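Long-range contacts in Cag-Z (Helicobacter pylori, PDB 1S2X), which is of unknown function but is encoded in the cag pathogenicity island, which specifies a type IV secretion system: residues T44-S49 against Y137-Y142; Q53-R58 against G153-I158. The protein carries 1 engineered substitution. All blocks are in the same frame, centred on the assembly; numbering follows the deposited sequence.

Interaction 1: residues T44-S49 against Y137-Y142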
loop_
_atom_site.group_PDB
_atom_site.type_symbol
_atom_site.label_atom_id
_atom_site.label_comp_id
_atom_site.label_asym_id
_atom_site.label_seq_id
_atom_site.Cartn_x
_atom_site.Cartn_y
_atom_site.Cartn_z
ATOM N N THR A 44 19.037 5.874 13.616
ATOM C CA THR A 44 18.910 6.562 14.903
ATOM C C THR A 44 19.756 7.828 14.981
ATOM O O THR A 44 19.363 8.804 15.638
ATOM C CB THR A 44 19.301 5.630 16.069
ATOM O OG1 THR A 44 20.635 5.165 15.832
ATOM C CG2 THR A 44 18.400 4.410 16.132
ATOM N N SER A 45 20.916 7.877 14.335
ATOM C CA SER A 45 21.774 9.059 14.371
ATOM C C SER A 45 21.161 10.307 13.750
ATOM O O SER A 45 21.652 11.419 14.017
ATOM C CB SER A 45 23.115 8.747 13.688
ATOM O OG SER A 45 23.002 8.719 12.275
ATOM N N LEU A 46 20.102 10.220 12.948
ATOM C CA LEU A 46 19.427 11.417 12.451
ATOM C C LEU A 46 19.061 12.372 13.601
ATOM O O LEU A 46 19.067 13.595 13.477
ATOM C CB LEU A 46 18.127 11.096 11.712
ATOM C CG LEU A 46 18.253 10.313 10.410
ATOM C CD1 LEU A 46 16.864 9.908 9.936
ATOM C CD2 LEU A 46 19.034 11.133 9.384
ATOM N N LYS A 47 18.726 11.764 14.727
ATOM C CA LYS A 47 18.336 12.512 15.923
ATOM C C LYS A 47 19.487 13.369 16.423
ATOM O O LYS A 47 19.302 14.416 17.041
ATOM C CB LYS A 47 17.872 11.522 16.990
ATOM C CG LYS A 47 17.371 12.135 18.280
ATOM C CD LYS A 47 16.269 11.299 18.909
ATOM C CE LYS A 47 14.926 12.008 18.836
ATOM N NZ LYS A 47 15.067 13.477 19.035
ATOM N N ASP A 48 20.734 12.952 16.162
ATOM C CA ASP A 48 21.834 13.807 16.610
ATOM C C ASP A 48 22.307 14.751 15.515
ATOM O O ASP A 48 23.446 15.228 15.590
ATOM C CB ASP A 48 23.010 12.969 17.118
ATOM C CG ASP A 48 22.596 12.002 18.211
ATOM O OD1 ASP A 48 23.101 10.861 18.216
ATOM O OD2 ASP A 48 21.766 12.375 19.065
ATOM N N SER A 49 21.476 15.028 14.501
ATOM C CA SER A 49 21.940 15.952 13.462
ATOM C C SER A 49 22.270 17.319 14.066
ATOM O O SER A 49 21.528 17.842 14.903
ATOM C CB SER A 49 20.899 16.083 12.350
ATOM O OG SER A 49 20.486 14.813 11.863
ATOM N N TYR A 137 10.048 4.739 6.984
ATOM C CA TYR A 137 11.511 4.688 6.783
ATOM C C TYR A 137 12.198 6.033 6.997
ATOM O O TYR A 137 13.424 6.188 7.018
ATOM C CB TYR A 137 11.820 4.171 5.364
ATOM C CG TYR A 137 11.857 2.644 5.344
ATOM C CD1 TYR A 137 13.069 1.987 5.503
ATOM C CD2 TYR A 137 10.694 1.896 5.186
ATOM C CE1 TYR A 137 13.140 0.601 5.497
ATOM C CE2 TYR A 137 10.748 0.513 5.180
ATOM C CZ TYR A 137 11.972 -0.116 5.335
ATOM O OH TYR A 137 12.045 -1.497 5.326
ATOM N N LEU A 138 11.423 7.098 7.158
ATOM C CA LEU A 138 11.875 8.352 7.758
ATOM C C LEU A 138 11.276 8.325 9.167
ATOM O O LEU A 138 10.120 8.704 9.354
ATOM C CB LEU A 138 11.432 9.593 6.992
ATOM C CG LEU A 138 11.864 10.943 7.608
ATOM C CD1 LEU A 138 13.384 11.021 7.672
ATOM C CD2 LEU A 138 11.274 12.121 6.847
ATOM N N PRO A 139 12.022 7.802 10.131
ATOM C CA PRO A 139 11.394 7.446 11.406
ATOM C C PRO A 139 11.126 8.720 12.197
ATOM O O PRO A 139 12.026 9.469 12.558
ATOM C CB PRO A 139 12.447 6.567 12.075
ATOM C CG PRO A 139 13.750 7.054 11.519
ATOM C CD PRO A 139 13.459 7.513 10.116
ATOM N N ARG A 140 9.861 8.982 12.472
ATOM C CA ARG A 140 9.512 10.199 13.203
ATOM C C ARG A 140 10.220 10.253 14.545
ATOM O O ARG A 140 10.524 11.333 15.053
ATOM C CB ARG A 140 8.005 10.278 13.434
ATOM C CG ARG A 140 7.362 11.596 13.048
ATOM C CD ARG A 140 8.138 12.807 13.547
ATOM N NE ARG A 140 7.515 14.066 13.140
ATOM C CZ ARG A 140 7.842 15.285 13.544
ATOM N NH1 ARG A 140 8.827 15.493 14.410
ATOM N NH2 ARG A 140 7.175 16.327 13.079
ATOM N N GLU A 141 10.496 9.096 15.148
ATOM C CA GLU A 141 11.043 9.202 16.503
ATOM C C GLU A 141 12.522 9.576 16.540
ATOM O O GLU A 141 12.989 9.797 17.666
ATOM C CB GLU A 141 10.787 7.889 17.244
ATOM C CG GLU A 141 11.637 6.722 16.780
ATOM C CD GLU A 141 10.969 5.861 15.727
ATOM O OE1 GLU A 141 11.389 4.694 15.574
ATOM O OE2 GLU A 141 10.033 6.338 15.043
ATOM N N TYR A 142 13.245 9.677 15.430
ATOM C CA TYR A 142 14.665 10.007 15.359
ATOM C C TYR A 142 14.905 11.320 14.624
ATOM O O TYR A 142 16.040 11.666 14.275
ATOM C CB TYR A 142 15.488 8.864 14.714
ATOM C CG TYR A 142 15.316 7.621 15.573
ATOM C CD1 TYR A 142 15.771 7.654 16.893
ATOM C CD2 TYR A 142 14.716 6.462 15.116
ATOM C CE1 TYR A 142 15.640 6.560 17.730
ATOM C CE2 TYR A 142 14.575 5.362 15.948
ATOM C CZ TYR A 142 15.039 5.414 17.254
ATOM O OH TYR A 142 14.911 4.330 18.095
#

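Interaction 2: residues Q53-R58 against G153-I158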
loop_
_atom_site.group_PDB
_atom_site.type_symbol
_atom_site.label_atom_id
_atom_site.label_comp_id
_atom_site.label_asym_id
_atom_site.label_seq_id
_atom_site.Cartn_x
_atom_site.Cartn_y
_atom_site.Cartn_z
ATOM N N GLN A 53 21.214 21.292 7.414
ATOM C CA GLN A 53 21.824 20.623 6.253
ATOM C C GLN A 53 22.671 19.444 6.711
ATOM O O GLN A 53 23.057 18.582 5.916
ATOM C CB GLN A 53 22.620 21.615 5.405
ATOM C CG GLN A 53 21.791 22.572 4.566
ATOM C CD GLN A 53 20.722 21.912 3.721
ATOM O OE1 GLN A 53 20.958 20.922 3.027
ATOM N NE2 GLN A 53 19.507 22.457 3.752
ATOM N N ASP A 54 22.970 19.385 8.010
ATOM C CA ASP A 54 23.709 18.213 8.496
ATOM C C ASP A 54 22.732 17.040 8.576
ATOM O O ASP A 54 23.125 15.899 8.355
ATOM C CB ASP A 54 24.349 18.452 9.852
ATOM C CG ASP A 54 25.094 17.268 10.429
ATOM O OD1 ASP A 54 26.012 16.732 9.770
ATOM O OD2 ASP A 54 24.773 16.866 11.569
ATOM N N PHE A 55 21.490 17.358 8.889
ATOM C CA PHE A 55 20.380 16.416 8.845
ATOM C C PHE A 55 20.267 15.841 7.431
ATOM O O PHE A 55 20.215 14.630 7.221
ATOM C CB PHE A 55 19.076 17.103 9.255
ATOM C CG PHE A 55 17.818 16.306 8.973
ATOM C CD1 PHE A 55 16.937 16.670 7.967
ATOM C CD2 PHE A 55 17.509 15.187 9.719
ATOM C CE1 PHE A 55 15.787 15.944 7.719
ATOM C CE2 PHE A 55 16.365 14.452 9.473
ATOM C CZ PHE A 55 15.490 14.826 8.472
ATOM N N LEU A 56 20.228 16.720 6.436
ATOM C CA LEU A 56 20.030 16.280 5.050
ATOM C C LEU A 56 21.225 15.497 4.542
ATOM O O LEU A 56 21.088 14.588 3.731
ATOM C CB LEU A 56 19.764 17.477 4.137
ATOM C CG LEU A 56 18.347 18.038 4.295
ATOM C CD1 LEU A 56 18.050 19.043 3.199
ATOM C CD2 LEU A 56 17.343 16.884 4.318
ATOM N N ARG A 57 22.401 15.882 5.028
ATOM C CA ARG A 57 23.594 15.115 4.728
ATOM C C ARG A 57 23.451 13.708 5.312
ATOM O O ARG A 57 23.838 12.719 4.704
ATOM C CB ARG A 57 24.843 15.757 5.324
ATOM C CG ARG A 57 26.097 14.942 5.033
ATOM C CD ARG A 57 26.758 15.505 3.770
ATOM N NE ARG A 57 26.760 16.967 3.800
ATOM C CZ ARG A 57 27.635 17.705 4.470
ATOM N NH1 ARG A 57 28.608 17.150 5.175
ATOM N NH2 ARG A 57 27.546 19.031 4.429
ATOM N N ARG A 58 22.885 13.635 6.518
ATOM C CA ARG A 58 22.711 12.324 7.140
ATOM C C ARG A 58 21.586 11.575 6.457
ATOM O O ARG A 58 21.558 10.348 6.420
ATOM C CB ARG A 58 22.428 12.509 8.629
ATOM C CG ARG A 58 23.637 13.039 9.393
ATOM C CD ARG A 58 23.421 12.974 10.898
ATOM N NE ARG A 58 24.431 13.755 11.613
ATOM C CZ ARG A 58 24.861 13.480 12.837
ATOM N NH1 ARG A 58 24.386 12.437 13.509
ATOM N NH2 ARG A 58 25.783 14.270 13.374
ATOM N N GLY A 153 9.866 17.074 3.968
ATOM C CA GLY A 153 9.505 16.909 2.564
ATOM C C GLY A 153 10.702 16.502 1.730
ATOM O O GLY A 153 10.673 15.511 0.984
ATOM N N VAL A 154 11.788 17.264 1.870
ATOM C CA VAL A 154 13.011 16.945 1.134
ATOM C C VAL A 154 13.580 15.580 1.499
ATOM O O VAL A 154 14.043 14.850 0.614
ATOM C CB VAL A 154 14.045 18.060 1.392
ATOM C CG1 VAL A 154 15.362 17.776 0.693
ATOM C CG2 VAL A 154 13.455 19.392 0.932
ATOM N N ALA A 155 13.569 15.220 2.781
ATOM C CA ALA A 155 14.049 13.929 3.270
ATOM C C ALA A 155 13.179 12.841 2.645
ATOM O O ALA A 155 13.691 11.817 2.211
ATOM C CB ALA A 155 14.036 13.814 4.785
ATOM N N PHE A 156 11.870 13.072 2.576
ATOM C CA PHE A 156 11.008 12.103 1.903
ATOM C C PHE A 156 11.460 11.896 0.464
ATOM O O PHE A 156 11.462 10.808 -0.120
ATOM C CB PHE A 156 9.556 12.563 1.926
ATOM C CG PHE A 156 8.832 12.345 3.249
ATOM C CD1 PHE A 156 8.008 13.341 3.749
ATOM C CD2 PHE A 156 8.985 11.176 3.953
ATOM C CE1 PHE A 156 7.327 13.154 4.941
ATOM C CE2 PHE A 156 8.290 10.964 5.131
ATOM C CZ PHE A 156 7.465 11.961 5.626
ATOM N N GLN A 157 11.871 13.013 -0.141
ATOM C CA GLN A 157 12.260 12.898 -1.553
ATOM C C GLN A 157 13.604 12.197 -1.629
ATOM O O GLN A 157 13.809 11.306 -2.454
ATOM C CB GLN A 157 12.271 14.271 -2.225
ATOM C CG GLN A 157 10.891 14.925 -2.262
ATOM C CD GLN A 157 10.854 16.335 -2.812
ATOM O OE1 GLN A 157 11.434 17.279 -2.269
ATOM N NE2 GLN A 157 10.140 16.526 -3.917
ATOM N N ILE A 158 14.548 12.565 -0.760
ATOM C CA ILE A 158 15.869 11.915 -0.890
ATOM C C ILE A 158 15.816 10.440 -0.551
ATOM O O ILE A 158 16.583 9.648 -1.091
ATOM C CB ILE A 158 16.928 12.574 0.005
ATOM C CG1 ILE A 158 17.184 14.055 -0.310
ATOM C CG2 ILE A 158 18.233 11.786 -0.036
ATOM C CD1 ILE A 158 17.915 14.748 0.820
#

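Interaction 1: residues T44-S49 against Y137-Y142
Thr44 lays its methyl over one face of the Tyr142 ring, a CH-pi contact with CG2 3.9 Å from the ring centroid and 18° off its normal. The two side chains run side by side in the same direction, and CG2 lies off-centre toward the hydroxyl end of the ring, 3.7 Å from Tyr142 CZ. On the opposite face lies CG of the adjacent Glu141, and Pro139 CG meets the ring edge in its plane. The Tyr142 hydroxyl hydrogen-bonds Gln40 on helix 31-43. Lys47 comes alongside the backbone of the other loop: with CG anti to the backbone N (chi1 -177°) and the chain bent further out, its CE packs 3.2 Å from Glu141 O. Tyr142 O nests against the Leu46-Lys47 backbone, 2.7 Å from Lys47 N but at too poor an angle for a hydrogen bond. Next to Lys47 in sequence, Leu46 turns toward the loop and crosses Pro139 at about a right angle, CD1 lying 4.2 Å from Pro139 CD and 4.3 Å from Leu138 CD1. Behind this layer, Lys47 N to Thr44 O braces the turn of 44-49, and Tyr142 N to Pro139 O closes the 3-10 turn at 140-141. Leu46 also rests on Val59 of helix 52-68. Here the linker between helices 31-43 and 52-68 packs on the loop between helices 105-135 and 149-158, a loop-to-loop junction in an all-helical fold.

Interaction 2: residues Q53-R58 against G153-I158
Leu56 is the main projection of helix 53-58 and enters the side of helix 153-158 with its forked end. One branch, CD1, meets Val154 CG1 at 3.9 Å; the other, CD2, meets Ile158 CD1 at 4.1 Å. The leucine therefore straddles two residues one helical turn apart, crossing each of their side chains at about a right angle, and between them CD2 faces the backbone of Ala155. Val154 presents CG1 to this fork because that methyl stands anti to the backbone N (chi1 178°), whereas Ile158 reaches it with the far end of its longer branch. The second bump is Phe55. Its CB leaves the backbone to one side of the partner helix, but with CG anti to the backbone N (chi1 168°) the ring reaches across, where CE1 and CZ come obliquely to the small methyl of Ala155, CE1 at 4.0 Å from CB. On helix 153-158, Ala155 is the low point between the larger Val154 and Ile158, and its small side chain is consistent with the closest backbone approach falling here, Leu56 CA to Ala155 CA 6.7 Å. Outside the pair, Val59 of helix 52-68 extends the apolar strip against Ala155 and Ile158, and Met151 meets Leu56 one turn earlier on helix 149-158. The axes of segments 53-58 and 153-158 approach to 10.3 Å and cross at -18°, running the same way. Such near-parallel apolar packing of side chains between helix surfaces joins helices 52-68 and 149-158 in this all-helical protein.

Both interactions lie about 23 Å from the centre of the chain, on the same side of it, with their centres 11 Å apart. Each is partly buried. Interaction 1 joins two loops and mixes a CH-pi contact, backbone carbonyls and aliphatic groups, with exposed Lys47 and Glu141 at its margin; interaction 2 joins two helices through purely apolar side chains, and none of its touching residues is exposed. Residues 44-49 lead into helix 52-68 and residues 137-142 lead toward helix 149-158, so the same two chain regions meet twice. Within the first region the interactions touch: Arg58 of interaction 2 gives a weak hydrogen bond from NH1 to Ser45 O of interaction 1, and Ser49 packs on Phe55.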